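Local coordinates for putative sugar binding protein (PDB 6GT9) that binds galactose and glucose, probably as the sugar-sensing component of a three-component system that governs galactan utilization, at residues A[36-41]-A[92-97]; A[136-141]-A[295-300]; A[156-161]-A[185-190]; A[166-171]-A[219-224]. All coordinates share one frame; numbering follows the deposited sequence.

Contact 1 of 4, residues A[36-41]-A[92-97]. With GAL (beta-D-galactopyranose), chain E.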
loop_
_atom_site.group_PDB
_atom_site.type_symbol
_atom_site.label_atom_id
_atom_site.label_comp_id
_atom_site.label_asym_id
_atom_site.label_seq_id
_atom_site.Cartn_x
_atom_site.Cartn_y
_atom_site.Cartn_z
ATOM N N VAL A 36 3.391 -11.682 6.397
ATOM C CA VAL A 36 3.446 -11.979 4.970
ATOM C C VAL A 36 3.329 -10.658 4.214
ATOM O O VAL A 36 2.273 -10.010 4.273
ATOM C CB VAL A 36 2.335 -12.950 4.554
ATOM C CG1 VAL A 36 2.425 -13.227 3.060
ATOM C CG2 VAL A 36 2.426 -14.238 5.366
ATOM N N PRO A 37 4.372 -10.205 3.526
ATOM C CA PRO A 37 4.267 -8.986 2.721
ATOM C C PRO A 37 3.707 -9.292 1.336
ATOM O O PRO A 37 3.634 -10.439 0.902
ATOM C CB PRO A 37 5.717 -8.520 2.622
ATOM C CG PRO A 37 6.462 -9.830 2.497
ATOM C CD PRO A 37 5.736 -10.772 3.468
ATOM N N GLU A 38 3.307 -8.226 0.639
ATOM C CA GLU A 38 2.862 -8.378 -0.739
ATOM C C GLU A 38 3.993 -8.913 -1.612
ATOM O O GLU A 38 3.761 -9.722 -2.512
ATOM C CB GLU A 38 2.354 -7.034 -1.274
ATOM C CG GLU A 38 1.722 -7.056 -2.657
ATOM C CD GLU A 38 1.030 -5.723 -2.974
ATOM O OE1 GLU A 38 1.065 -4.829 -2.101
ATOM O OE2 GLU A 38 0.459 -5.566 -4.077
ATOM N N GLU A 39 5.225 -8.487 -1.335
ATOM C CA GLU A 39 6.403 -8.862 -2.107
ATOM C C GLU A 39 7.610 -8.691 -1.201
ATOM O O GLU A 39 7.775 -7.632 -0.579
ATOM C CB GLU A 39 6.539 -8.003 -3.369
ATOM C CG GLU A 39 7.599 -8.510 -4.369
ATOM C CD GLU A 39 7.609 -7.693 -5.654
ATOM O OE1 GLU A 39 8.440 -6.763 -5.776
ATOM O OE2 GLU A 39 6.744 -7.950 -6.520
ATOM N N LEU A 40 8.441 -9.736 -1.131
ATOM C CA LEU A 40 9.438 -9.866 -0.071
ATOM C C LEU A 40 10.367 -8.658 -0.008
ATOM O O LEU A 40 10.515 -8.028 1.044
ATOM C CB LEU A 40 10.248 -11.151 -0.274
ATOM C CG LEU A 40 11.030 -11.690 0.924
ATOM C CD1 LEU A 40 10.095 -12.332 1.914
ATOM C CD2 LEU A 40 12.105 -12.692 0.478
ATOM N N ASP A 41 11.030 -8.336 -1.116
ATOM C CA ASP A 41 12.019 -7.268 -1.110
ATOM C C ASP A 41 11.469 -5.941 -1.643
ATOM O O ASP A 41 12.249 -5.075 -2.058
ATOM C CB ASP A 41 13.259 -7.690 -1.897
ATOM C CG ASP A 41 14.493 -6.864 -1.536
ATOM O OD1 ASP A 41 14.687 -6.573 -0.329
ATOM O OD2 ASP A 41 15.267 -6.504 -2.462
ATOM N N ILE A 92 -0.044 -12.357 10.176
ATOM C CA ILE A 92 -0.301 -10.965 9.821
ATOM C C ILE A 92 -0.105 -10.832 8.320
ATOM O O ILE A 92 0.961 -11.187 7.799
ATOM C CB ILE A 92 0.633 -10.011 10.587
ATOM C CG1 ILE A 92 0.524 -10.263 12.095
ATOM C CG2 ILE A 92 0.325 -8.534 10.227
ATOM C CD1 ILE A 92 1.689 -9.715 12.910
ATOM N N THR A 93 -1.123 -10.318 7.628
ATOM C CA THR A 93 -1.124 -10.307 6.171
ATOM C C THR A 93 -2.099 -9.257 5.659
ATOM O O THR A 93 -3.056 -8.890 6.338
ATOM C CB THR A 93 -1.531 -11.669 5.605
ATOM O OG1 THR A 93 -1.526 -11.615 4.178
ATOM C CG2 THR A 93 -2.935 -12.009 6.076
ATOM N N GLN A 94 -1.870 -8.816 4.428
ATOM C CA GLN A 94 -2.903 -8.085 3.707
ATOM C C GLN A 94 -4.078 -9.010 3.424
ATOM O O GLN A 94 -3.906 -10.210 3.179
ATOM C CB GLN A 94 -2.375 -7.568 2.376
ATOM C CG GLN A 94 -1.351 -6.473 2.428
ATOM C CD GLN A 94 -0.568 -6.440 1.124
ATOM O OE1 GLN A 94 0.083 -7.423 0.780
ATOM N NE2 GLN A 94 -0.666 -5.330 0.373
ATOM N N GLY A 95 -5.281 -8.454 3.471
ATOM C CA GLY A 95 -6.405 -9.130 2.858
ATOM C C GLY A 95 -6.429 -8.685 1.416
ATOM O O GLY A 95 -7.242 -7.837 1.043
ATOM N N LEU A 96 -5.514 -9.231 0.602
ATOM C CA LEU A 96 -5.146 -8.584 -0.659
ATOM C C LEU A 96 -6.326 -8.488 -1.620
ATOM O O LEU A 96 -6.496 -7.468 -2.305
ATOM C CB LEU A 96 -3.983 -9.331 -1.302
ATOM C CG LEU A 96 -3.167 -8.585 -2.351
ATOM C CD1 LEU A 96 -2.755 -7.205 -1.826
ATOM C CD2 LEU A 96 -1.946 -9.420 -2.698
ATOM N N THR A 97 -7.138 -9.541 -1.705
ATOM C CA THR A 97 -8.379 -9.522 -2.469
ATOM C C THR A 97 -9.502 -10.021 -1.581
ATOM O O THR A 97 -9.270 -10.707 -0.586
ATOM C CB THR A 97 -8.320 -10.395 -3.722
ATOM O OG1 THR A 97 -8.108 -11.767 -3.336
ATOM C CG2 THR A 97 -7.205 -9.938 -4.645
HETATM C C1 GAL E . 2.201 0.837 -1.003
HETATM C C2 GAL E . 1.223 -0.211 -0.511
HETATM C C3 GAL E . 1.914 -1.568 -0.288
HETATM C C4 GAL E . 2.614 -2.013 -1.561
HETATM C C5 GAL E . 3.523 -0.913 -2.081
HETATM C C6 GAL E . 4.111 -1.236 -3.457
HETATM O O1 GAL E . 1.523 2.058 -1.222
HETATM O O2 GAL E . 0.626 0.188 0.731
HETATM O O3 GAL E . 0.957 -2.545 -0.012
HETATM O O4 GAL E . 1.652 -2.351 -2.565
HETATM O O5 GAL E . 2.827 0.390 -2.223
HETATM O O6 GAL E . 5.214 -0.404 -3.741
#
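E38 OE1 is a shared acceptor, taking the O4 hydroxyl of galactose at 2.6 Å and the amide NE2 of Q94 at 3.1 Å. Two parallel strands, 32-36 and 90-93, end here side by side, and the loops after their C-terminal ends help to line the sugar site of one lobe of a periplasmic-binding-protein fold. The amide nitrogen approaches OE1 along an almost straight N-H (166°) yet from well above the carboxylate plane, 59° out of it. The carboxylate reaches this point on an extended chain, CG anti to the backbone N (chi1 -174°). Q94 suits its place because NE2 also donates to D119, which also binds galactose, tying two first-shell carboxylates together. With an alanine here in place of E38, galactose O4 would probably lose its acceptor and one N-H of Q94 would be left without its mate. Further in, V36 N donates to I92 O at 2.8 Å, nearly straight, and holds the strand ends together. V36 packs on H76 and L80 of helix 73-85, beside T93, whose OG1 donates to Q94 O at 2.9 Å and also pairs with H76, so the hydroxyl is satisfied in a buried setting. Packing closes the contact around the glutamate: Q94 OE1 lies 3.1 Å from E38 CB, and the L96 methyl CD1 rests 4.2 Å from E38 CD.

Contact 2 of 4, residues A[136-141]-A[295-300]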
loop_
_atom_site.group_PDB
_atom_site.type_symbol
_atom_site.label_atom_id
_atom_site.label_comp_id
_atom_site.label_asym_id
_atom_site.label_seq_id
_atom_site.Cartn_x
_atom_site.Cartn_y
_atom_site.Cartn_z
ATOM N N TYR A 136 -9.577 3.865 1.046
ATOM C CA TYR A 136 -10.540 4.678 0.308
ATOM C C TYR A 136 -10.283 6.154 0.552
ATOM O O TYR A 136 -10.242 6.962 -0.384
ATOM C CB TYR A 136 -11.981 4.340 0.711
ATOM C CG TYR A 136 -12.976 5.272 0.016
ATOM C CD1 TYR A 136 -13.468 4.968 -1.247
ATOM C CD2 TYR A 136 -13.386 6.468 0.601
ATOM C CE1 TYR A 136 -14.359 5.819 -1.906
ATOM C CE2 TYR A 136 -14.275 7.330 -0.056
ATOM C CZ TYR A 136 -14.760 6.990 -1.306
ATOM O OH TYR A 136 -15.637 7.819 -1.982
ATOM N N TYR A 137 -10.121 6.522 1.817
ATOM C CA TYR A 137 -9.997 7.928 2.172
ATOM C C TYR A 137 -8.643 8.488 1.762
ATOM O O TYR A 137 -8.540 9.669 1.409
ATOM C CB TYR A 137 -10.218 8.095 3.672
ATOM C CG TYR A 137 -10.181 9.534 4.105
ATOM C CD1 TYR A 137 -11.133 10.440 3.652
ATOM C CD2 TYR A 137 -9.164 10.007 4.926
ATOM C CE1 TYR A 137 -11.098 11.775 4.029
ATOM C CE2 TYR A 137 -9.120 11.348 5.312
ATOM C CZ TYR A 137 -10.092 12.225 4.858
ATOM O OH TYR A 137 -10.072 13.553 5.233
ATOM N N ALA A 138 -7.599 7.657 1.801
ATOM C CA ALA A 138 -6.305 8.044 1.243
ATOM C C ALA A 138 -6.446 8.505 -0.205
ATOM O O ALA A 138 -5.902 9.543 -0.596
ATOM C CB ALA A 138 -5.328 6.867 1.330
ATOM N N GLY A 139 -7.178 7.741 -1.018
ATOM C CA GLY A 139 -7.337 8.113 -2.417
ATOM C C GLY A 139 -8.200 9.349 -2.580
ATOM O O GLY A 139 -7.936 10.200 -3.435
ATOM N N PHE A 140 -9.235 9.469 -1.746
ATOM C CA PHE A 140 -10.085 10.657 -1.752
ATOM C C PHE A 140 -9.272 11.916 -1.473
ATOM O O PHE A 140 -9.447 12.939 -2.147
ATOM C CB PHE A 140 -11.194 10.477 -0.713
ATOM C CG PHE A 140 -12.321 11.465 -0.831
ATOM C CD1 PHE A 140 -12.289 12.654 -0.128
ATOM C CD2 PHE A 140 -13.433 11.181 -1.610
ATOM C CE1 PHE A 140 -13.349 13.566 -0.217
ATOM C CE2 PHE A 140 -14.491 12.091 -1.711
ATOM C CZ PHE A 140 -14.448 13.275 -1.006
ATOM N N LEU A 141 -8.376 11.856 -0.484
ATOM C CA LEU A 141 -7.482 12.975 -0.206
ATOM C C LEU A 141 -6.580 13.276 -1.392
ATOM O O LEU A 141 -6.320 14.446 -1.695
ATOM C CB LEU A 141 -6.629 12.691 1.031
ATOM C CG LEU A 141 -7.374 12.626 2.368
ATOM C CD1 LEU A 141 -6.408 12.254 3.508
ATOM C CD2 LEU A 141 -8.118 13.943 2.664
ATOM N N THR A 295 -3.851 3.924 10.663
ATOM C CA THR A 295 -2.683 4.767 10.830
ATOM C C THR A 295 -2.825 6.028 9.973
ATOM O O THR A 295 -3.605 6.081 9.013
ATOM C CB THR A 295 -1.409 3.986 10.497
ATOM O OG1 THR A 295 -1.550 3.321 9.236
ATOM C CG2 THR A 295 -1.148 2.918 11.590
ATOM N N GLU A 296 -2.073 7.060 10.358
ATOM C CA GLU A 296 -2.201 8.393 9.761
ATOM C C GLU A 296 -2.026 8.366 8.243
ATOM O O GLU A 296 -1.165 7.659 7.718
ATOM C CB GLU A 296 -1.150 9.318 10.383
ATOM C CG GLU A 296 -0.944 10.655 9.696
ATOM C CD GLU A 296 -1.958 11.697 10.144
ATOM O OE1 GLU A 296 -3.114 11.313 10.429
ATOM O OE2 GLU A 296 -1.601 12.895 10.226
ATOM N N THR A 297 -2.857 9.143 7.533
ATOM C CA THR A 297 -2.638 9.416 6.117
ATOM C C THR A 297 -2.984 10.878 5.853
ATOM O O THR A 297 -3.867 11.454 6.502
ATOM C CB THR A 297 -3.455 8.477 5.182
ATOM O OG1 THR A 297 -3.040 8.647 3.808
ATOM C CG2 THR A 297 -4.948 8.742 5.280
ATOM N N LYS A 298 -2.248 11.482 4.925
ATOM C CA LYS A 298 -2.396 12.902 4.593
ATOM C C LYS A 298 -1.559 13.181 3.359
ATOM O O LYS A 298 -0.547 12.515 3.127
ATOM C CB LYS A 298 -1.929 13.806 5.735
ATOM C CG LYS A 298 -0.467 13.601 6.106
ATOM C CD LYS A 298 0.089 14.769 6.907
ATOM C CE LYS A 298 1.036 14.288 7.998
ATOM N NZ LYS A 298 1.809 15.395 8.636
ATOM N N VAL A 299 -1.967 14.175 2.587
ATOM C CA VAL A 299 -1.186 14.599 1.434
ATOM C C VAL A 299 -0.147 15.605 1.905
ATOM O O VAL A 299 -0.456 16.518 2.676
ATOM C CB VAL A 299 -2.089 15.189 0.341
ATOM C CG1 VAL A 299 -1.248 15.647 -0.863
ATOM C CG2 VAL A 299 -3.105 14.150 -0.096
ATOM N N ILE A 300 1.097 15.410 1.485
ATOM C CA ILE A 300 2.149 16.374 1.747
ATOM C C ILE A 300 2.677 16.874 0.409
ATOM O O ILE A 300 2.580 16.205 -0.625
ATOM C CB ILE A 300 3.294 15.797 2.596
ATOM C CG1 ILE A 300 3.937 14.608 1.874
ATOM C CG2 ILE A 300 2.775 15.411 3.986
ATOM C CD1 ILE A 300 5.448 14.620 1.875
#
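T297 OG1 donates to the backbone oxygen of V266 while A138 CB lies 3.8 Å from that same OG1. The hydroxyl thus spends its polarity on the neighbouring strand 263-266 and offers the helix little more than its surface, for no hydrogen bond joins 136-141 to 295-300. OG1 stands anti to the backbone N (chi1 -171°), which leaves the CG2 methyl between N and the carbonyl carbon, turned toward the helix. There CG2 is met by L141 CD1 at 4.2 Å, the two side chains crossing at a slant, and more distantly by the ring of Y137 at CD2. A small residue at 138 lets the chain come close, the CA atoms of A138 and T297 being 6.3 Å apart. L141 carries most of the helix side: its CD1 also lies 4.0 Å from T297 O, its CG rests over one face of the Y137 ring, offset toward the rim, and its CB meets V299 CG2 at 4.0 Å. That same valine methyl approaches the helix backbone at L141 O, 3.6 Å away. V299 also touches A263 and I244. The contact brings together two of the three connections between the lobes, one just before helix 135-149 and one at 295-297, which leads from strand 292-294 of one sheet to strand 298-301 of the other, as in the hinge of two-lobed sugar-binding proteins of this family.

Contact 3 of 4, residues A[156-161]-A[185-190]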
loop_
_atom_site.group_PDB
_atom_site.type_symbol
_atom_site.label_atom_id
_atom_site.label_comp_id
_atom_site.label_asym_id
_atom_site.label_seq_id
_atom_site.Cartn_x
_atom_site.Cartn_y
_atom_site.Cartn_z
ATOM N N VAL A 156 -5.941 13.373 -16.765
ATOM C CA VAL A 156 -5.325 12.517 -15.757
ATOM C C VAL A 156 -5.122 11.114 -16.306
ATOM O O VAL A 156 -6.039 10.528 -16.892
ATOM C CB VAL A 156 -6.181 12.461 -14.480
ATOM C CG1 VAL A 156 -5.546 11.536 -13.461
ATOM C CG2 VAL A 156 -6.365 13.865 -13.913
ATOM N N ALA A 157 -3.938 10.563 -16.068
ATOM C CA ALA A 157 -3.697 9.132 -16.166
ATOM C C ALA A 157 -3.364 8.583 -14.788
ATOM O O ALA A 157 -2.748 9.267 -13.964
ATOM C CB ALA A 157 -2.553 8.818 -17.138
ATOM N N ILE A 158 -3.750 7.327 -14.562
ATOM C CA ILE A 158 -3.584 6.645 -13.284
ATOM C C ILE A 158 -2.691 5.443 -13.505
ATOM O O ILE A 158 -2.914 4.658 -14.435
ATOM C CB ILE A 158 -4.926 6.188 -12.684
ATOM C CG1 ILE A 158 -5.804 7.390 -12.367
ATOM C CG2 ILE A 158 -4.685 5.310 -11.425
ATOM C CD1 ILE A 158 -7.168 7.029 -11.763
ATOM N N ILE A 159 -1.670 5.314 -12.676
ATOM C CA ILE A 159 -0.904 4.081 -12.574
ATOM C C ILE A 159 -1.195 3.475 -11.205
ATOM O O ILE A 159 -1.057 4.143 -10.173
ATOM C CB ILE A 159 0.586 4.345 -12.824
ATOM C CG1 ILE A 159 0.723 4.946 -14.232
ATOM C CG2 ILE A 159 1.401 3.078 -12.681
ATOM C CD1 ILE A 159 2.103 5.125 -14.702
ATOM N N THR A 160 -1.640 2.222 -11.199
ATOM C CA THR A 160 -2.052 1.545 -9.983
ATOM C C THR A 160 -1.283 0.233 -9.868
ATOM O O THR A 160 -0.852 -0.341 -10.871
ATOM C CB THR A 160 -3.586 1.322 -9.976
ATOM O OG1 THR A 160 -4.019 0.871 -8.688
ATOM C CG2 THR A 160 -4.011 0.314 -11.036
ATOM N N GLY A 161 -1.086 -0.226 -8.633
ATOM C CA GLY A 161 -0.325 -1.455 -8.431
ATOM C C GLY A 161 -0.929 -2.652 -9.142
ATOM O O GLY A 161 -0.212 -3.457 -9.742
ATOM N N ILE A 185 -11.719 17.885 -14.869
ATOM C CA ILE A 185 -10.793 16.781 -14.650
ATOM C C ILE A 185 -11.363 15.557 -15.341
ATOM O O ILE A 185 -12.491 15.142 -15.048
ATOM C CB ILE A 185 -10.569 16.501 -13.158
ATOM C CG1 ILE A 185 -9.816 17.666 -12.520
ATOM C CG2 ILE A 185 -9.777 15.213 -12.997
ATOM C CD1 ILE A 185 -9.764 17.596 -11.038
ATOM N N ARG A 186 -10.575 14.969 -16.238
ATOM C CA ARG A 186 -10.952 13.753 -16.939
ATOM C C ARG A 186 -9.841 12.741 -16.794
ATOM O O ARG A 186 -8.668 13.077 -16.980
ATOM C CB ARG A 186 -11.194 13.993 -18.430
ATOM C CG ARG A 186 -12.425 14.832 -18.711
ATOM C CD ARG A 186 -12.140 15.937 -19.714
ATOM N NE ARG A 186 -13.356 16.564 -20.229
ATOM C CZ ARG A 186 -13.735 17.811 -19.954
ATOM N NH1 ARG A 186 -12.996 18.597 -19.165
ATOM N NH2 ARG A 186 -14.859 18.292 -20.484
ATOM N N ILE A 187 -10.228 11.502 -16.508
ATOM C CA ILE A 187 -9.307 10.381 -16.420
ATOM C C ILE A 187 -9.349 9.647 -17.747
ATOM O O ILE A 187 -10.395 9.110 -18.136
ATOM C CB ILE A 187 -9.684 9.444 -15.268
ATOM C CG1 ILE A 187 -9.820 10.244 -13.966
ATOM C CG2 ILE A 187 -8.668 8.334 -15.174
ATOM C CD1 ILE A 187 -10.424 9.445 -12.839
ATOM N N VAL A 188 -8.216 9.600 -18.436
ATOM C CA VAL A 188 -8.160 9.045 -19.784
ATOM C C VAL A 188 -7.417 7.727 -19.848
ATOM O O VAL A 188 -7.364 7.114 -20.926
ATOM C CB VAL A 188 -7.543 10.049 -20.772
ATOM C CG1 VAL A 188 -8.323 11.352 -20.737
ATOM C CG2 VAL A 188 -6.089 10.290 -20.437
ATOM N N ALA A 189 -6.833 7.270 -18.745
ATOM C CA ALA A 189 -6.062 6.037 -18.782
ATOM C C ALA A 189 -5.840 5.545 -17.360
ATOM O O ALA A 189 -5.628 6.348 -16.445
ATOM C CB ALA A 189 -4.721 6.251 -19.500
ATOM N N ILE A 190 -5.925 4.225 -17.184
ATOM C CA ILE A 190 -5.588 3.535 -15.939
ATOM C C ILE A 190 -4.779 2.301 -16.326
ATOM O O ILE A 190 -5.259 1.469 -17.104
ATOM C CB ILE A 190 -6.842 3.132 -15.131
ATOM C CG1 ILE A 190 -7.753 4.345 -14.903
ATOM C CG2 ILE A 190 -6.461 2.490 -13.797
ATOM C CD1 ILE A 190 -9.016 4.055 -14.109
#
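I158 and I190 adopt matching torsions, each with CG1 anti to its carbonyl carbon (chi1 -64° and -53°), which sets the two chains alongside each other with their ends running in one direction, I158 CB 4.0 Å from I190 CG1. From the same rotamer I158 sends CD1 to I187 CG2, 3.9 Å away, where the side chains cross obliquely. Beta-branched residues suit extended strands, and V156 continues the apolar face by setting CG2 3.8 Å from I185 CG2. If an alanine stood in for I158, a gap would probably open between I187 and I190, and both isoleucines would be likely to lose their lateral support. The strands themselves run parallel, their axes 22° apart. V156 N donates to R186 O, V156 O accepts from V188 N at 2.8 Å, and I158 N donates to A189 O, also at 2.8 Å. Between the V156-I187 and I158-I190 bridges the outer strand has one residue more than the inner, a beta bulge at V188 and A189, and A189 N is buried without a partner. Small A157 and A189 meet on the reverse face, CB to CB at 4.1 Å. These strands belong to a beta-alpha-beta unit whose helix 166-179 packs against I187 and I190, while strand 216-219 pairs with 154-160 on its inner side and 185-192 forms an edge of the sheet.

Contact 4 of 4, residues A[166-171]-A[219-224]. With GAL (beta-D-galactopyranose), chain E.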
loop_
_atom_site.group_PDB
_atom_site.type_symbol
_atom_site.label_atom_id
_atom_site.label_comp_id
_atom_site.label_asym_id
_atom_site.label_seq_id
_atom_site.Cartn_x
_atom_site.Cartn_y
_atom_site.Cartn_z
ATOM N N ALA A 166 -7.190 -5.020 -3.242
ATOM C CA ALA A 166 -8.253 -4.258 -2.610
ATOM C C ALA A 166 -7.811 -2.841 -2.262
ATOM O O ALA A 166 -8.585 -1.896 -2.432
ATOM C CB ALA A 166 -8.746 -5.004 -1.364
ATOM N N HIS A 167 -6.582 -2.661 -1.760
ATOM C CA HIS A 167 -6.159 -1.311 -1.379
ATOM C C HIS A 167 -5.960 -0.428 -2.602
ATOM O O HIS A 167 -6.243 0.775 -2.560
ATOM C CB HIS A 167 -4.885 -1.338 -0.523
ATOM C CG HIS A 167 -3.691 -1.985 -1.163
ATOM N ND1 HIS A 167 -3.780 -3.032 -2.057
ATOM C CD2 HIS A 167 -2.367 -1.793 -0.948
ATOM C CE1 HIS A 167 -2.563 -3.432 -2.394
ATOM N NE2 HIS A 167 -1.688 -2.698 -1.731
ATOM N N GLN A 168 -5.490 -1.018 -3.699
ATOM C CA GLN A 168 -5.368 -0.281 -4.953
ATOM C C GLN A 168 -6.734 0.122 -5.480
ATOM O O GLN A 168 -6.932 1.270 -5.900
ATOM C CB GLN A 168 -4.617 -1.133 -5.980
ATOM C CG GLN A 168 -3.213 -1.496 -5.528
ATOM C CD GLN A 168 -2.380 -0.261 -5.243
ATOM O OE1 GLN A 168 -1.925 0.413 -6.165
ATOM N NE2 GLN A 168 -2.197 0.056 -3.960
ATOM N N GLN A 169 -7.690 -0.810 -5.470
ATOM C CA GLN A 169 -9.041 -0.476 -5.918
ATOM C C GLN A 169 -9.620 0.665 -5.099
ATOM O O GLN A 169 -10.237 1.590 -5.650
ATOM C CB GLN A 169 -9.943 -1.707 -5.829
ATOM C CG GLN A 169 -9.709 -2.759 -6.908
ATOM C CD GLN A 169 -10.453 -4.056 -6.609
ATOM O OE1 GLN A 169 -11.118 -4.180 -5.580
ATOM N NE2 GLN A 169 -10.334 -5.026 -7.500
ATOM N N LEU A 170 -9.413 0.631 -3.782
ATOM C CA LEU A 170 -10.008 1.654 -2.930
ATOM C C LEU A 170 -9.363 3.021 -3.154
ATOM O O LEU A 170 -10.058 4.043 -3.132
ATOM C CB LEU A 170 -9.917 1.231 -1.460
ATOM C CG LEU A 170 -10.854 0.107 -1.002
ATOM C CD1 LEU A 170 -10.515 -0.314 0.434
ATOM C CD2 LEU A 170 -12.309 0.541 -1.069
ATOM N N ARG A 171 -8.043 3.063 -3.376
ATOM C CA ARG A 171 -7.362 4.343 -3.599
ATOM C C ARG A 171 -7.731 4.949 -4.945
ATOM O O ARG A 171 -7.781 6.180 -5.088
ATOM C CB ARG A 171 -5.846 4.168 -3.510
ATOM C CG ARG A 171 -5.352 3.744 -2.137
ATOM C CD ARG A 171 -3.910 3.250 -2.189
ATOM N NE ARG A 171 -3.549 2.636 -0.915
ATOM C CZ ARG A 171 -2.345 2.179 -0.595
ATOM N NH1 ARG A 171 -1.340 2.247 -1.465
ATOM N NH2 ARG A 171 -2.162 1.626 0.605
ATOM N N GLY A 219 -0.328 8.066 -9.045
ATOM C CA GLY A 219 0.178 6.730 -8.729
ATOM C C GLY A 219 -0.360 6.295 -7.377
ATOM O O GLY A 219 -0.431 7.098 -6.445
ATOM N N THR A 220 -0.759 5.022 -7.273
ATOM C CA THR A 220 -1.457 4.577 -6.072
ATOM C C THR A 220 -0.648 3.620 -5.215
ATOM O O THR A 220 -1.178 3.120 -4.219
ATOM C CB THR A 220 -2.802 3.926 -6.427
ATOM O OG1 THR A 220 -2.592 2.690 -7.131
ATOM C CG2 THR A 220 -3.634 4.869 -7.297
ATOM N N SER A 221 0.606 3.345 -5.570
ATOM C CA SER A 221 1.462 2.507 -4.744
ATOM C C SER A 221 2.860 3.111 -4.740
ATOM O O SER A 221 3.150 4.057 -5.476
ATOM C CB SER A 221 1.450 1.048 -5.225
ATOM O OG SER A 221 2.086 0.891 -6.485
ATOM N N ALA A 222 3.742 2.538 -3.914
ATOM C CA ALA A 222 4.905 3.282 -3.429
ATOM C C ALA A 222 5.925 3.626 -4.509
ATOM O O ALA A 222 6.683 4.588 -4.329
ATOM C CB ALA A 222 5.599 2.504 -2.315
ATOM N N LEU A 223 5.977 2.877 -5.611
ATOM C CA LEU A 223 6.984 3.090 -6.647
ATOM C C LEU A 223 6.415 3.709 -7.919
ATOM O O LEU A 223 7.176 3.995 -8.853
ATOM C CB LEU A 223 7.676 1.756 -6.976
ATOM C CG LEU A 223 8.314 1.089 -5.756
ATOM C CD1 LEU A 223 8.774 -0.339 -6.058
ATOM C CD2 LEU A 223 9.469 1.930 -5.219
ATOM N N ASP A 224 5.101 3.923 -7.983
ATOM C CA ASP A 224 4.477 4.358 -9.226
ATOM C C ASP A 224 4.949 5.748 -9.637
ATOM O O ASP A 224 5.357 5.962 -10.788
ATOM C CB ASP A 224 2.960 4.334 -9.072
ATOM C CG ASP A 224 2.429 2.948 -8.879
ATOM O OD1 ASP A 224 3.026 2.009 -9.442
ATOM O OD2 ASP A 224 1.404 2.796 -8.185
HETATM C C1 GAL E . 2.201 0.837 -1.003
HETATM C C2 GAL E . 1.223 -0.211 -0.511
HETATM C C3 GAL E . 1.914 -1.568 -0.288
HETATM C C4 GAL E . 2.614 -2.013 -1.561
HETATM C C5 GAL E . 3.523 -0.913 -2.081
HETATM C C6 GAL E . 4.111 -1.236 -3.457
HETATM O O1 GAL E . 1.523 2.058 -1.222
HETATM O O2 GAL E . 0.626 0.188 0.731
HETATM O O3 GAL E . 0.957 -2.545 -0.012
HETATM O O4 GAL E . 1.652 -2.351 -2.565
HETATM O O5 GAL E . 2.827 0.390 -2.223
HETATM O O6 GAL E . 5.214 -0.404 -3.741
#
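Both ends of the Q168 amide grip a single residue, T220: the threonine OG1 donates to Q168 OE1 at 2.6 Å, and Q168 NE2 donates back to T220 O at 3.2 Å. Glutamine, with an acceptor and a donor on one flat group, suits this task, and a bend in its chain (chi2 -58°) folds the amide back so that NE2 also sits 3.5 Å above the H167 ring, over its centre. Neither bond lies in the carbonyl plane of its acceptor. T220 O is gripped twice, for R171 NH1 reaches it at 2.9 Å, within the guanidinium plane. The arginine is extended from CG to NE and carries that plane on to the sugar: NH1 also donates to galactose O1, and NH2 to O2 at 3.1 Å. One guanidinium face is covered by the edge of the imidazole at H167 CD2, and NH2 has a further partner in N135. H167 NE2 donates to galactose O3 at 3.2 Å. From the loop, A222 N donates to the ring oxygen O5 at 2.9 Å; S221 OG, by contrast, turns to D224 OD2, helping to hold the loop that presents that N-H. In chemical terms the helix supplies side-chain donors and the loop a backbone donor, all aimed at sugar oxygens; with T220 O fixing NH1, the arginine probably meets galactose already oriented, its charge strengthening the bonds to O1 and O2.

Contacts 1 and 4 face each other across galactose, one from each lobe, with centres about 14 Å apart. Their protein parts also meet: L96 O and A166 N are 2.7 Å apart, a probable hydrogen bond, and H167 packs against E38, Q94 and L96. Contact 3 stands behind contact 4, since G161 N and Q168 OE1 lie 2.7 Å apart and T160 OG1 and T220 OG1 2.8 Å, both probable hydrogen bonds, so the strand end probably helps to position Q168 and T220. Contact 2 is at the hinge, its centre about 11 Å from that of contact 4, which it touches where Y136 N meets L170 CB. Sugar site, sheet edge and interlobe crossing are thus physically continuous through contact 4.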